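Local coordinates for protein reducing-end xylose-releasing exo-oligoxylanase Rex8A (Paenibacillus barcinonensis, PDB 6SUD) that hydrolyses xylooligosaccharides, including branched ones, releasing xylose from their reducing ends during the breakdown of xylan, at residues 128-133 against 174-179; 184-189 against 195-200. The protein carries 1 engineered substitution. One frame throughout, in Å; residues are numbered along the deposited sequence.

In Rex8A two contacts, met one after the other along the chain, converge on the same bound xylose. Residues 128-133, in the first turns of helix 127-144, form one side of interaction 1; the chain then passes through helix 153-170 and returns at 174-179 to lie against that helix start, closing a mostly helical loop. Only afterwards does interaction 2 open: residues 184-189 leave strand 183-184, and the loop residues 195-200, just ahead of helix 200-209, fold back on them to close a short loop. The contacts are therefore in series, neither nested nor crossed. The hairpin of strands 177-178 and 183-184 joins them, with Met176 O and Lys185 N 2.8 Å apart.

Interaction 1. Residues 128-133 against 174-179; sequences DGEEFF and DPMWEP. With XYP (beta-D-xylopyranose), chain K.
Glu130 and Met176 meet by van der Waals contact, their side chains crossing at about a right angle. The methyl CE of Met176 lies 3.6 Å from Glu130 CD, while the sulfur SD rests against the aliphatic CB and CG. A bend at chi2 (69°) turns the Glu130 chain so that both its methylenes and its carboxylate meet the thioether; OE2 is hydrogen-bonded to the backbone N of Phe110. The second pairing sets a carboxyl group beside a ring: Glu131 OE1 comes obliquely to the six-membered ring of Trp177, 4.0 Å from CZ2, with carboxyl and indole planes 78° apart. This oxygen is hydrogen-bonded to the hydroxyl of Tyr203, which would restrict how the group can turn. Polar contact with the ligand falls to Asp128, whose CB points away from 174-179. Its OD2 accepts a hydrogen bond of 2.6 Å from xylose O3, while OD1 approaches C4 of the sugar at 3.5 Å. The start of helix 127-144 thus presents one side to a hairpin and another to the sugar, forming part of the xylose-binding site of a family 8 glycoside hydrolase.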
ATOM      1  N   ASP A 128      -1.634   7.291   4.003  1.00 10.57           N
ATOM      2  CA  ASP A 128      -1.283   6.159   3.100  1.00 10.69           C
ATOM      3  C   ASP A 128      -2.007   6.344   1.761  1.00  9.86           C
ATOM      4  O   ASP A 128      -1.555   5.766   0.731  1.00  9.83           O
ATOM      5  CB  ASP A 128      -1.577   4.781   3.696  1.00 10.85           C
ATOM      6  CG  ASP A 128      -3.014   4.535   4.115  1.00 12.03           C
ATOM      7  OD1 ASP A 128      -3.729   5.521   4.461  1.00 12.63           O
ATOM      8  OD2 ASP A 128      -3.408   3.341   4.115  1.00 12.89           O
ATOM      9  N   GLY A 129      -3.102   7.098   1.761  1.00  9.01           N
ATOM     10  CA  GLY A 129      -3.788   7.484   0.516  1.00  8.70           C
ATOM     11  C   GLY A 129      -2.907   8.405  -0.311  1.00  8.42           C
ATOM     12  O   GLY A 129      -2.535   8.039  -1.442  1.00  8.23           O
ATOM     13  N   GLU A 130      -2.550   9.554   0.259  1.00  8.36           N
ATOM     14  CA  GLU A 130      -1.725  10.602  -0.405  1.00  8.14           C
ATOM     15  C   GLU A 130      -0.446   9.994  -1.002  1.00  7.53           C
ATOM     16  O   GLU A 130      -0.148  10.264  -2.170  1.00  6.96           O
ATOM     17  CB  GLU A 130      -1.403  11.736   0.579  1.00  8.79           C
ATOM     18  CG  GLU A 130      -2.486  12.811   0.678  1.00  9.32           C
ATOM     19  CD  GLU A 130      -3.814  12.427   1.318  1.00 10.04           C
ATOM     20  OE1 GLU A 130      -3.985  11.261   1.689  1.00 12.39           O
ATOM     21  OE2 GLU A 130      -4.667  13.300   1.481  1.00 10.06           O
ATOM     22  N   GLU A 131       0.292   9.178  -0.263  1.00  6.90           N
ATOM     23  CA  GLU A 131       1.596   8.671  -0.768  1.00  7.07           C
ATOM     24  C   GLU A 131       1.389   7.686  -1.930  1.00  6.94           C
ATOM     25  O   GLU A 131       2.198   7.698  -2.853  1.00  6.84           O
ATOM     26  CB  GLU A 131       2.420   8.082   0.368  1.00  7.36           C
ATOM     27  CG  GLU A 131       1.790   6.878   1.011  1.00  7.41           C
ATOM     28  CD  GLU A 131       2.581   6.412   2.208  1.00  7.84           C
ATOM     29  OE1 GLU A 131       3.749   6.827   2.330  1.00  8.02           O
ATOM     30  OE2 GLU A 131       2.010   5.675   3.027  1.00  7.82           O
ATOM     31  N   PHE A 132       0.317   6.891  -1.947  1.00  6.86           N
ATOM     32  CA  PHE A 132       0.033   6.026  -3.124  1.00  7.15           C
ATOM     33  C   PHE A 132      -0.459   6.862  -4.302  1.00  6.81           C
ATOM     34  O   PHE A 132      -0.097   6.525  -5.433  1.00  6.88           O
ATOM     35  CB  PHE A 132      -0.992   4.932  -2.837  1.00  7.58           C
ATOM     36  CG  PHE A 132      -0.386   3.610  -2.447  1.00  8.01           C
ATOM     37  CD1 PHE A 132       0.059   3.399  -1.154  1.00  8.17           C
ATOM     38  CD2 PHE A 132      -0.327   2.549  -3.344  1.00  8.52           C
ATOM     39  CE1 PHE A 132       0.606   2.181  -0.779  1.00  8.49           C
ATOM     40  CE2 PHE A 132       0.205   1.325  -2.963  1.00  8.83           C
ATOM     41  CZ  PHE A 132       0.664   1.142  -1.673  1.00  8.55           C
ATOM     42  N   PHE A 133      -1.311   7.862  -4.070  1.00  6.49           N
ATOM     43  CA  PHE A 133      -1.794   8.735  -5.168  1.00  6.67           C
ATOM     44  C   PHE A 133      -0.562   9.302  -5.872  1.00  6.87           C
ATOM     45  O   PHE A 133      -0.422   9.178  -7.098  1.00  6.57           O
ATOM     46  CB  PHE A 133      -2.680   9.873  -4.658  1.00  6.55           C
ATOM     47  CG  PHE A 133      -4.135   9.572  -4.387  1.00  6.46           C
ATOM     48  CD1 PHE A 133      -4.936   8.941  -5.324  1.00  6.45           C
ATOM     49  CD2 PHE A 133      -4.737  10.028  -3.225  1.00  6.35           C
ATOM     50  CE1 PHE A 133      -6.283   8.737  -5.073  1.00  6.18           C
ATOM     51  CE2 PHE A 133      -6.091   9.814  -2.970  1.00  6.20           C
ATOM     52  CZ  PHE A 133      -6.861   9.177  -3.910  1.00  6.14           C
ATOM     53  N   ASP A 174      -1.555  20.989   9.115  1.00 15.19           N
ATOM     54  CA  ASP A 174      -0.378  20.250   9.630  1.00 14.33           C
ATOM     55  C   ASP A 174       0.158  19.350   8.531  1.00 12.78           C
ATOM     56  O   ASP A 174      -0.622  18.771   7.780  1.00 12.05           O
ATOM     57  CB  ASP A 174      -0.732  19.386  10.843  1.00 15.12           C
ATOM     58  CG  ASP A 174      -1.251  20.174  12.033  1.00 16.45           C
ATOM     59  OD1 ASP A 174      -0.423  20.816  12.717  1.00 15.95           O
ATOM     60  OD2 ASP A 174      -2.481  20.157  12.248  1.00 17.71           O
ATOM     61  N   PRO A 175       1.495  19.173   8.438  1.00 12.10           N
ATOM     62  CA  PRO A 175       2.074  18.261   7.457  1.00 11.75           C
ATOM     63  C   PRO A 175       1.809  16.800   7.845  1.00 11.88           C
ATOM     64  O   PRO A 175       1.433  16.523   8.984  1.00 11.71           O
ATOM     65  CB  PRO A 175       3.569  18.587   7.493  1.00 12.01           C
ATOM     66  CG  PRO A 175       3.801  19.108   8.899  1.00 12.15           C
ATOM     67  CD  PRO A 175       2.519  19.819   9.282  1.00 12.16           C
ATOM     68  N   MET A 176       1.991  15.896   6.888  1.00 11.22           N
ATOM     69  CA  MET A 176       1.762  14.445   7.100  1.00 11.68           C
ATOM     70  C   MET A 176       3.050  13.758   7.540  1.00 11.15           C
ATOM     71  O   MET A 176       2.969  12.622   8.048  1.00 10.99           O
ATOM     72  CB  MET A 176       1.219  13.796   5.830  1.00 12.49           C
ATOM     73  CG  MET A 176      -0.262  13.992   5.717  1.00 13.37           C
ATOM     74  SD  MET A 176      -0.887  13.294   4.195  1.00 15.73           S
ATOM     75  CE  MET A 176      -2.631  13.571   4.499  1.00 15.74           C
ATOM     76  N   TRP A 177       4.189  14.437   7.398  1.00 11.23           N
ATOM     77  CA  TRP A 177       5.489  13.960   7.931  1.00 10.90           C
ATOM     78  C   TRP A 177       5.885  14.836   9.122  1.00 12.12           C
ATOM     79  O   TRP A 177       5.663  16.058   9.045  1.00 11.25           O
ATOM     80  CB  TRP A 177       6.560  13.953   6.832  1.00 10.35           C
ATOM     81  CG  TRP A 177       6.583  12.683   6.042  1.00  9.42           C
ATOM     82  CD1 TRP A 177       7.485  11.662   6.155  1.00  9.37           C
ATOM     83  CD2 TRP A 177       5.641  12.277   5.032  1.00  9.15           C
ATOM     84  NE1 TRP A 177       7.165  10.652   5.285  1.00  9.01           N
ATOM     85  CE2 TRP A 177       6.050  11.007   4.577  1.00  8.85           C
ATOM     86  CE3 TRP A 177       4.508  12.866   4.454  1.00  8.85           C
ATOM     87  CZ2 TRP A 177       5.346  10.309   3.594  1.00  8.89           C
ATOM     88  CZ3 TRP A 177       3.823  12.179   3.476  1.00  8.95           C
ATOM     89  CH2 TRP A 177       4.238  10.916   3.056  1.00  8.97           C
ATOM     90  N   GLU A 178       6.397  14.223  10.192  1.00 13.32           N
ATOM     91  CA  GLU A 178       6.988  14.974  11.333  1.00 15.48           C
ATOM     92  C   GLU A 178       8.361  15.466  10.884  1.00 16.45           C
ATOM     93  O   GLU A 178       9.225  14.654  10.564  1.00 16.27           O
ATOM     94  CB  GLU A 178       7.045  14.107  12.591  1.00 16.52           C
ATOM     95  CG  GLU A 178       7.810  14.742  13.750  1.00 17.84           C
ATOM     96  CD  GLU A 178       7.480  16.195  14.068  1.00 19.87           C
ATOM     97  OE1 GLU A 178       6.279  16.513  14.232  1.00 20.58           O
ATOM     98  OE2 GLU A 178       8.438  17.015  14.153  1.00 21.39           O
ATOM     99  N   PRO A 179       8.600  16.798  10.799  1.00 18.21           N
ATOM    100  CA  PRO A 179       9.872  17.306  10.291  1.00 19.29           C
ATOM    101  C   PRO A 179      11.076  16.883  11.146  1.00 19.71           C
ATOM    102  O   PRO A 179      12.127  16.710  10.585  1.00 22.25           O
ATOM    103  CB  PRO A 179       9.693  18.836  10.317  1.00 19.19           C
ATOM    104  CG  PRO A 179       8.197  19.029  10.310  1.00 19.50           C
ATOM    105  CD  PRO A 179       7.669  17.883  11.147  1.00 18.59           C
TER
HETATM  106  O1  XYP K 509      -9.685   2.090   7.621  1.00 33.54           O
HETATM  107  C1  XYP K 509      -8.640   2.930   7.082  1.00 33.01           C
HETATM  108  C2  XYP K 509      -7.308   2.203   6.878  1.00 32.64           C
HETATM  109  C3  XYP K 509      -6.206   3.155   6.427  1.00 33.02           C
HETATM  110  C4  XYP K 509      -6.818   4.295   5.623  1.00 33.02           C
HETATM  111  C5  XYP K 509      -8.065   3.787   4.906  1.00 33.12           C
HETATM  112  O2  XYP K 509      -6.909   1.494   8.058  1.00 31.97           O
HETATM  113  O3  XYP K 509      -5.247   2.387   5.680  1.00 32.04           O
HETATM  114  O4  XYP K 509      -7.174   5.357   6.511  1.00 34.38           O
HETATM  115  O5  XYP K 509      -9.096   3.412   5.818  1.00 33.72           O

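Interaction 2. Residues 184-189 against 195-200; sequences IKFIPE and PSYHLP. With XYP (beta-D-xylopyranose), chain K.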
ATOM      1  N   ILE A 184       6.430   9.478   8.577  1.00 10.24           N
ATOM      2  CA  ILE A 184       4.992   9.674   8.237  1.00 10.23           C
ATOM      3  C   ILE A 184       4.153   9.477   9.507  1.00 10.13           C
ATOM      4  O   ILE A 184       4.497   8.622  10.345  1.00  9.74           O
ATOM      5  CB  ILE A 184       4.563   8.751   7.081  1.00  9.61           C
ATOM      6  CG1 ILE A 184       3.214   9.181   6.512  1.00  9.57           C
ATOM      7  CG2 ILE A 184       4.599   7.286   7.498  1.00 10.05           C
ATOM      8  CD1 ILE A 184       2.807   8.446   5.254  1.00  9.46           C
ATOM      9  N   LYS A 185       3.118  10.297   9.670  1.00 10.51           N
ATOM     10  CA  LYS A 185       2.210  10.254  10.842  1.00 11.38           C
ATOM     11  C   LYS A 185       0.972   9.420  10.523  1.00 10.98           C
ATOM     12  O   LYS A 185       0.669   9.241   9.353  1.00 11.29           O
ATOM     13  CB  LYS A 185       1.748  11.659  11.218  1.00 12.22           C
ATOM     14  CG  LYS A 185       2.858  12.587  11.651  1.00 13.10           C
ATOM     15  CD  LYS A 185       2.308  13.929  12.070  1.00 14.39           C
ATOM     16  CE  LYS A 185       2.970  15.092  11.369  1.00 14.85           C
ATOM     17  NZ  LYS A 185       2.204  16.340  11.573  1.00 14.56           N
ATOM     18  N   PHE A 186       0.231   9.033  11.548  1.00 10.88           N
ATOM     19  CA  PHE A 186      -1.063   8.322  11.388  1.00 10.79           C
ATOM     20  C   PHE A 186      -2.100   9.284  10.781  1.00 10.25           C
ATOM     21  O   PHE A 186      -2.713   8.958   9.759  1.00  9.26           O
ATOM     22  CB  PHE A 186      -1.512   7.722  12.718  1.00 11.08           C
ATOM     23  CG  PHE A 186      -2.975   7.385  12.738  1.00 11.26           C
ATOM     24  CD1 PHE A 186      -3.494   6.476  11.829  1.00 11.47           C
ATOM     25  CD2 PHE A 186      -3.836   8.010  13.623  1.00 11.10           C
ATOM     26  CE1 PHE A 186      -4.842   6.170  11.830  1.00 11.85           C
ATOM     27  CE2 PHE A 186      -5.185   7.699  13.630  1.00 12.02           C
ATOM     28  CZ  PHE A 186      -5.688   6.794  12.724  1.00 11.63           C
ATOM     29  N   ILE A 187      -2.274  10.455  11.390  1.00 10.39           N
ATOM     30  CA  ILE A 187      -3.022  11.610  10.802  1.00 10.22           C
ATOM     31  C   ILE A 187      -2.209  12.871  11.086  1.00 10.62           C
ATOM     32  O   ILE A 187      -1.349  12.853  11.948  1.00  9.91           O
ATOM     33  CB  ILE A 187      -4.472  11.709  11.324  1.00 10.24           C
ATOM     34  CG1 ILE A 187      -4.552  11.924  12.837  1.00 10.29           C
ATOM     35  CG2 ILE A 187      -5.277  10.498  10.864  1.00 10.24           C
ATOM     36  CD1 ILE A 187      -5.961  12.174  13.355  1.00 10.60           C
ATOM     37  N   PRO A 188      -2.423  13.980  10.347  1.00 11.42           N
ATOM     38  CA  PRO A 188      -1.586  15.176  10.511  1.00 12.22           C
ATOM     39  C   PRO A 188      -1.491  15.724  11.948  1.00 13.26           C
ATOM     40  O   PRO A 188      -0.453  16.285  12.299  1.00 13.24           O
ATOM     41  CB  PRO A 188      -2.266  16.194   9.580  1.00 12.22           C
ATOM     42  CG  PRO A 188      -2.943  15.346   8.522  1.00 11.96           C
ATOM     43  CD  PRO A 188      -3.410  14.114   9.263  1.00 11.71           C
ATOM     44  N   GLU A 189      -2.556  15.576  12.745  1.00 14.08           N
ATOM     45  CA  GLU A 189      -2.698  16.241  14.067  1.00 14.85           C
ATOM     46  C   GLU A 189      -2.017  15.439  15.188  1.00 15.31           C
ATOM     47  O   GLU A 189      -1.713  16.065  16.221  1.00 16.01           O
ATOM     48  CB  GLU A 189      -4.172  16.462  14.416  1.00 15.77           C
ATOM     49  CG  GLU A 189      -4.872  17.456  13.511  1.00 16.65           C
ATOM     50  CD  GLU A 189      -5.558  16.884  12.282  1.00 17.71           C
ATOM     51  OE1 GLU A 189      -5.411  15.658  12.015  1.00 17.28           O
ATOM     52  OE2 GLU A 189      -6.240  17.670  11.579  1.00 20.31           O
ATOM     53  N   PRO A 195       3.025   1.725  11.238  1.00  7.40           N
ATOM     54  CA  PRO A 195       4.127   1.131  10.469  1.00  7.15           C
ATOM     55  C   PRO A 195       3.799   0.713   9.027  1.00  6.77           C
ATOM     56  O   PRO A 195       4.646   0.767   8.196  1.00  7.05           O
ATOM     57  CB  PRO A 195       4.499  -0.105  11.300  1.00  7.37           C
ATOM     58  CG  PRO A 195       4.109   0.265  12.711  1.00  7.56           C
ATOM     59  CD  PRO A 195       2.864   1.120  12.567  1.00  7.63           C
ATOM     60  N   SER A 196       2.561   0.337   8.743  1.00  6.97           N
ATOM     61  CA  SER A 196       2.125  -0.083   7.384  1.00  6.85           C
ATOM     62  C   SER A 196       2.124   1.115   6.418  1.00  6.94           C
ATOM     63  O   SER A 196       2.075   0.898   5.198  1.00  6.44           O
ATOM     64  CB  SER A 196       0.780  -0.745   7.460  1.00  7.08           C
ATOM     65  OG  SER A 196      -0.215   0.243   7.649  1.00  7.32           O
ATOM     66  N   TYR A 197       2.156   2.341   6.934  1.00  7.05           N
ATOM     67  CA  TYR A 197       2.182   3.574   6.101  1.00  7.30           C
ATOM     68  C   TYR A 197       3.597   3.873   5.585  1.00  7.40           C
ATOM     69  O   TYR A 197       3.718   4.765   4.721  1.00  7.47           O
ATOM     70  CB  TYR A 197       1.695   4.776   6.913  1.00  7.67           C
ATOM     71  CG  TYR A 197       0.220   4.845   7.227  1.00  7.68           C
ATOM     72  CD1 TYR A 197      -0.645   3.778   7.052  1.00  8.15           C
ATOM     73  CD2 TYR A 197      -0.310   6.010   7.750  1.00  8.02           C
ATOM     74  CE1 TYR A 197      -1.992   3.879   7.368  1.00  8.54           C
ATOM     75  CE2 TYR A 197      -1.651   6.132   8.075  1.00  8.27           C
ATOM     76  CZ  TYR A 197      -2.503   5.057   7.887  1.00  8.55           C
ATOM     77  OH  TYR A 197      -3.836   5.179   8.197  1.00  9.16           O
ATOM     78  N   HIS A 198       4.630   3.206   6.107  1.00  7.06           N
ATOM     79  CA  HIS A 198       6.054   3.504   5.798  1.00  7.02           C
ATOM     80  C   HIS A 198       6.480   2.797   4.515  1.00  7.05           C
ATOM     81  O   HIS A 198       6.591   1.566   4.508  1.00  6.85           O
ATOM     82  CB  HIS A 198       6.977   3.150   6.970  1.00  6.84           C
ATOM     83  CG  HIS A 198       6.755   4.044   8.134  1.00  6.72           C
ATOM     84  ND1 HIS A 198       7.664   5.028   8.512  1.00  6.76           N
ATOM     85  CD2 HIS A 198       5.677   4.180   8.943  1.00  6.64           C
ATOM     86  CE1 HIS A 198       7.162   5.675   9.547  1.00  6.75           C
ATOM     87  NE2 HIS A 198       5.952   5.153   9.839  1.00  6.60           N
ATOM     88  N   LEU A 199       6.752   3.592   3.487  1.00  7.39           N
ATOM     89  CA  LEU A 199       7.062   3.099   2.127  1.00  7.55           C
ATOM     90  C   LEU A 199       8.396   3.691   1.705  1.00  7.72           C
ATOM     91  O   LEU A 199       8.443   4.528   0.803  1.00  7.39           O
ATOM     92  CB  LEU A 199       5.958   3.523   1.160  1.00  7.72           C
ATOM     93  CG  LEU A 199       4.528   3.156   1.534  1.00  7.74           C
ATOM     94  CD1 LEU A 199       3.591   3.755   0.516  1.00  7.93           C
ATOM     95  CD2 LEU A 199       4.312   1.658   1.605  1.00  7.85           C
ATOM     96  N   PRO A 200       9.511   3.269   2.331  1.00  8.03           N
ATOM     97  CA  PRO A 200      10.829   3.831   2.027  1.00  8.18           C
ATOM     98  C   PRO A 200      11.158   3.802   0.529  1.00  8.46           C
ATOM     99  O   PRO A 200      11.794   4.712   0.046  1.00  9.10           O
ATOM    100  CB  PRO A 200      11.787   2.964   2.865  1.00  8.35           C
ATOM    101  CG  PRO A 200      10.959   1.743   3.220  1.00  8.10           C
ATOM    102  CD  PRO A 200       9.573   2.296   3.422  1.00  8.07           C
TER
HETATM  103  O1  XYP K 509      -9.685   2.090   7.621  1.00 33.54           O
HETATM  104  C1  XYP K 509      -8.640   2.930   7.082  1.00 33.01           C
HETATM  105  C2  XYP K 509      -7.308   2.203   6.878  1.00 32.64           C
HETATM  106  C3  XYP K 509      -6.206   3.155   6.427  1.00 33.02           C
HETATM  107  C4  XYP K 509      -6.818   4.295   5.623  1.00 33.02           C
HETATM  108  C5  XYP K 509      -8.065   3.787   4.906  1.00 33.12           C
HETATM  109  O2  XYP K 509      -6.909   1.494   8.058  1.00 31.97           O
HETATM  110  O3  XYP K 509      -5.247   2.387   5.680  1.00 32.04           O
HETATM  111  O4  XYP K 509      -7.174   5.357   6.511  1.00 34.38           O
HETATM  112  O5  XYP K 509      -9.096   3.412   5.818  1.00 33.72           O
HETATM  113  O   HOH W   1      -4.849   7.564   8.594  1.00 16.12           O
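Ile184 sends its methyl CG2 over one face of the His198 imidazole, a CH-pi contact 3.5 Å from the ring centroid and 15° off the normal. The same methyl packs on Tyr197 CB at 3.9 Å; with CG1 anti to the backbone N (chi1 -166°), the longer branch carries CD1 to the carbonyl O of Tyr197. Further along the tyrosine, two backbone oxygens line the ring edge in its plane, Lys185 O beside CD2 and Phe186 O 3.5 Å from CE2. Phe186 adds its ring atom CD1, 4.2 Å from Tyr197 CE2. Beyond the edge, one water gives a hydrogen bond to Phe186 O (2.8 Å) and bonds Tyr197 OH at 2.6 Å, anchoring the phenol end, which lies 3.6 Å from xylose C3. In the next shell, Lys185 NZ reaches Pro188 O (2.8 Å) in the carbonyl plane, on a lone pair, and Pro175 O as well, which probably steadies the loop that carries the two oxygens. His198 is held through its nitrogens by Ser193 and Ser225, and stacks with Tyr228. An alanine in place of His198 would probably leave Ile184 CG2 without its aromatic face and both serine hydroxyls without an imidazole partner. Through Tyr197, this loop ahead of helix 200-209 contributes an aromatic wall to the xylose pocket, close to Asp265, the inferred proton acceptor.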